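Local coordinates for protein glycerophosphodiester phosphodiesterase (Parabacteroides distasonis, PDB 3NO3) that belongs to the glycerophosphoryl diester phosphodiesterase family of TIM-barrel proteins and binds a magnesium ion, at residues E17-R25 against L74-L82. Numbering follows the deposited sequence.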
loop_
_atom_site.group_PDB
_atom_site.type_symbol
_atom_site.label_atom_id
_atom_site.label_comp_id
_atom_site.label_asym_id
_atom_site.label_seq_id
_atom_site.Cartn_x
_atom_site.Cartn_y
_atom_site.Cartn_z
ATOM N N GLU A 17 -0.974 20.982 -0.974
ATOM C CA GLU A 17 -0.823 21.825 -2.183
ATOM C C GLU A 17 -0.041 21.202 -3.342
ATOM O O GLU A 17 1.088 20.730 -3.151
ATOM C CB GLU A 17 -0.140 23.135 -1.809
ATOM C CG GLU A 17 0.059 24.136 -2.939
ATOM C CD GLU A 17 0.728 25.428 -2.451
ATOM O OE1 GLU A 17 1.160 25.521 -1.267
ATOM O OE2 GLU A 17 0.818 26.366 -3.273
ATOM N N GLY A 18 -0.661 21.211 -4.527
ATOM C CA GLY A 18 -0.046 20.701 -5.751
ATOM C C GLY A 18 -0.031 19.201 -5.947
ATOM O O GLY A 18 0.390 18.727 -7.026
ATOM N N SER A 19 -0.541 18.457 -4.958
ATOM C CA SER A 19 -0.472 17.010 -4.927
ATOM C C SER A 19 -1.757 16.384 -5.463
ATOM O O SER A 19 -2.704 17.076 -5.826
ATOM C CB SER A 19 -0.064 16.525 -3.536
ATOM O OG SER A 19 0.430 15.169 -3.608
ATOM N N ALA A 20 -1.722 15.067 -5.605
ATOM C CA ALA A 20 -2.771 14.268 -6.218
ATOM C C ALA A 20 -2.545 12.884 -5.729
ATOM O O ALA A 20 -1.427 12.508 -5.460
ATOM C CB ALA A 20 -2.685 14.259 -7.758
ATOM N N GLN A 21 -3.619 12.114 -5.630
ATOM C CA GLN A 21 -3.499 10.685 -5.272
ATOM C C GLN A 21 -2.596 9.954 -6.246
ATOM O O GLN A 21 -2.655 10.205 -7.467
ATOM C CB GLN A 21 -4.907 10.050 -5.239
ATOM C CG GLN A 21 -5.747 10.597 -4.116
ATOM C CD GLN A 21 -7.196 10.131 -4.131
ATOM O OE1 GLN A 21 -7.532 9.099 -4.709
ATOM N NE2 GLN A 21 -8.053 10.884 -3.448
ATOM N N ASN A 22 -1.749 9.051 -5.741
ATOM C CA ASN A 22 -0.969 8.137 -6.609
ATOM C C ASN A 22 -0.099 8.841 -7.646
ATOM O O ASN A 22 -0.025 8.447 -8.819
ATOM C CB ASN A 22 -1.908 7.091 -7.260
ATOM C CG ASN A 22 -2.293 5.966 -6.310
ATOM O OD1 ASN A 22 -1.429 5.401 -5.699
ATOM N ND2 ASN A 22 -3.577 5.611 -6.223
ATOM N N SER A 23 0.538 9.925 -7.208
ATOM C CA SER A 23 1.304 10.808 -8.098
ATOM C C SER A 23 2.776 10.853 -7.666
ATOM O O SER A 23 3.144 10.427 -6.563
ATOM C CB SER A 23 0.698 12.223 -8.066
ATOM O OG SER A 23 0.863 12.866 -6.823
ATOM N N ILE A 24 3.605 11.390 -8.544
ATOM C CA ILE A 24 5.001 11.667 -8.246
ATOM C C ILE A 24 5.069 12.665 -7.074
ATOM O O ILE A 24 5.792 12.431 -6.089
ATOM C CB ILE A 24 5.721 12.204 -9.476
ATOM C CG1 ILE A 24 5.780 11.111 -10.577
ATOM C CG2 ILE A 24 7.097 12.858 -9.056
ATOM C CD1 ILE A 24 6.575 9.837 -10.246
ATOM N N ARG A 25 4.217 13.701 -7.113
ATOM C CA ARG A 25 4.172 14.704 -6.064
ATOM C C ARG A 25 3.801 14.084 -4.717
ATOM O O ARG A 25 4.399 14.418 -3.726
ATOM C CB ARG A 25 3.199 15.818 -6.463
ATOM C CG ARG A 25 2.950 16.927 -5.474
ATOM C CD ARG A 25 4.078 17.875 -5.203
ATOM N NE ARG A 25 3.545 19.187 -4.771
ATOM C CZ ARG A 25 4.267 20.219 -4.326
ATOM N NH1 ARG A 25 3.647 21.353 -4.001
ATOM N NH2 ARG A 25 5.591 20.143 -4.190
ATOM N N LEU A 74 -3.376 10.486 -20.474
ATOM C CA LEU A 74 -4.397 10.899 -19.510
ATOM C C LEU A 74 -3.742 11.547 -18.289
ATOM O O LEU A 74 -2.674 11.128 -17.882
ATOM C CB LEU A 74 -5.296 9.734 -19.115
ATOM C CG LEU A 74 -6.093 8.987 -20.213
ATOM C CD1 LEU A 74 -6.898 7.853 -19.584
ATOM C CD2 LEU A 74 -7.005 9.934 -21.013
ATOM N N GLN A 75 -4.379 12.591 -17.738
ATOM C CA GLN A 75 -3.791 13.388 -16.661
ATOM C C GLN A 75 -4.433 13.154 -15.311
ATOM O O GLN A 75 -5.619 12.851 -15.232
ATOM C CB GLN A 75 -3.838 14.877 -17.003
ATOM C CG GLN A 75 -2.734 15.285 -17.951
ATOM C CD GLN A 75 -2.907 16.701 -18.448
ATOM O OE1 GLN A 75 -2.778 17.678 -17.688
ATOM N NE2 GLN A 75 -3.207 16.822 -19.735
ATOM N N LEU A 76 -3.632 13.317 -14.239
ATOM C CA LEU A 76 -4.081 13.228 -12.875
ATOM C C LEU A 76 -4.703 14.555 -12.477
ATOM O O LEU A 76 -4.631 15.508 -13.239
ATOM C CB LEU A 76 -2.927 12.886 -11.912
ATOM C CG LEU A 76 -2.105 11.625 -12.241
ATOM C CD1 LEU A 76 -1.201 11.266 -11.077
ATOM C CD2 LEU A 76 -3.046 10.447 -12.649
ATOM N N SER A 77 -5.279 14.591 -11.273
ATOM C CA SER A 77 -5.945 15.795 -10.737
ATOM C C SER A 77 -5.058 17.021 -10.623
ATOM O O SER A 77 -5.591 18.149 -10.624
ATOM C CB SER A 77 -6.620 15.487 -9.387
ATOM O OG SER A 77 -5.699 15.224 -8.345
ATOM N N ASN A 78 -3.732 16.827 -10.557
ATOM C CA ASN A 78 -2.750 17.937 -10.552
ATOM C C ASN A 78 -2.058 18.158 -11.896
ATOM O O ASN A 78 -1.059 18.869 -11.955
ATOM C CB ASN A 78 -1.694 17.749 -9.429
ATOM C CG ASN A 78 -0.742 16.567 -9.696
ATOM O OD1 ASN A 78 -1.004 15.734 -10.587
ATOM N ND2 ASN A 78 0.357 16.484 -8.928
ATOM N N GLY A 79 -2.590 17.578 -12.971
ATOM C CA GLY A 79 -1.994 17.731 -14.311
ATOM C C GLY A 79 -0.852 16.786 -14.666
ATOM O O GLY A 79 -0.425 16.772 -15.810
ATOM N N GLU A 80 -0.336 15.984 -13.736
ATOM C CA GLU A 80 0.684 14.971 -14.107
ATOM C C GLU A 80 0.120 13.949 -15.077
ATOM O O GLU A 80 -1.066 13.657 -15.011
ATOM C CB GLU A 80 1.152 14.172 -12.874
ATOM C CG GLU A 80 2.028 14.905 -11.907
ATOM C CD GLU A 80 2.476 13.983 -10.742
ATOM O OE1 GLU A 80 2.640 12.735 -10.967
ATOM O OE2 GLU A 80 2.633 14.551 -9.618
ATOM N N LYS A 81 0.970 13.356 -15.912
ATOM C CA LYS A 81 0.571 12.224 -16.728
ATOM C C LYS A 81 0.446 10.980 -15.846
ATOM O O LYS A 81 1.120 10.858 -14.815
ATOM C CB LYS A 81 1.559 11.981 -17.905
ATOM C CG LYS A 81 1.325 12.861 -19.172
ATOM C CD LYS A 81 2.367 12.530 -20.317
ATOM N N LEU A 82 -0.435 10.074 -16.246
ATOM C CA LEU A 82 -0.573 8.775 -15.612
ATOM C C LEU A 82 0.801 8.164 -15.400
ATOM O O LEU A 82 1.488 7.986 -16.377
ATOM C CB LEU A 82 -1.404 7.838 -16.498
ATOM C CG LEU A 82 -1.630 6.415 -16.006
ATOM C CD1 LEU A 82 -2.433 6.413 -14.691
ATOM C CD2 LEU A 82 -2.327 5.598 -17.109
HETATM O O HOH W 1 -5.158 17.501 -7.129
HETATM O O HOH W 2 -6.286 13.087 -6.644
#
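The amide of Asn78 lies flat against the methyl of Ala20, with CB of Ala20 3.6 Å from CG of Asn78 and almost straight above the amide plane. Backbone N of Glu80 approaches OD1 from the opposite face, 53° out of the amide plane, closing an Asx turn. At the edge, ND2 donates to Gly18 O (2.9 Å, N-H...O 164°), with each group in the other's plane, and also to Glu80 OE2. Asn78 thereby ties the loop before helix 24-32 of this TIM barrel to the type I turn Leu76-Gly79, which precedes helix 85-94.

At the start of helix 24-32, OE1 of Glu80 accepts from Ile24 N (2.9 Å) with its syn lone pair, and OE2 is met by Arg25 N (3.1 Å) on the syn side. One face of the carboxylate carries both CB of Ser23, 3.4 Å from OE2, and ND2 of Asn78, which reaches OE2 41° out of plane. With OE1 held by one N-H and OE2 by two, the carboxylate is probably fixed in rotation; the first-turn amides would probably stabilise its negative charge. Beyond CG the Glu80 chain is extended, which carries the carboxylate to the helix end. Ser23, the N-cap, turns OG back to Ala20 O and also caps Ser26 N.

Elsewhere, CD1 of Leu76 lies 3.7 Å from CB of Ser23. Just before Ser23, Asn22 ND2 hydrogen-bonds OD2 of Asp41, a magnesium ligand, so the contact adjoins the metal site's second shell. Ser77 OG hydrogen-bonds two waters, one bonded to Ser19 O and the other accepting from Gln21 N at 3.0 Å.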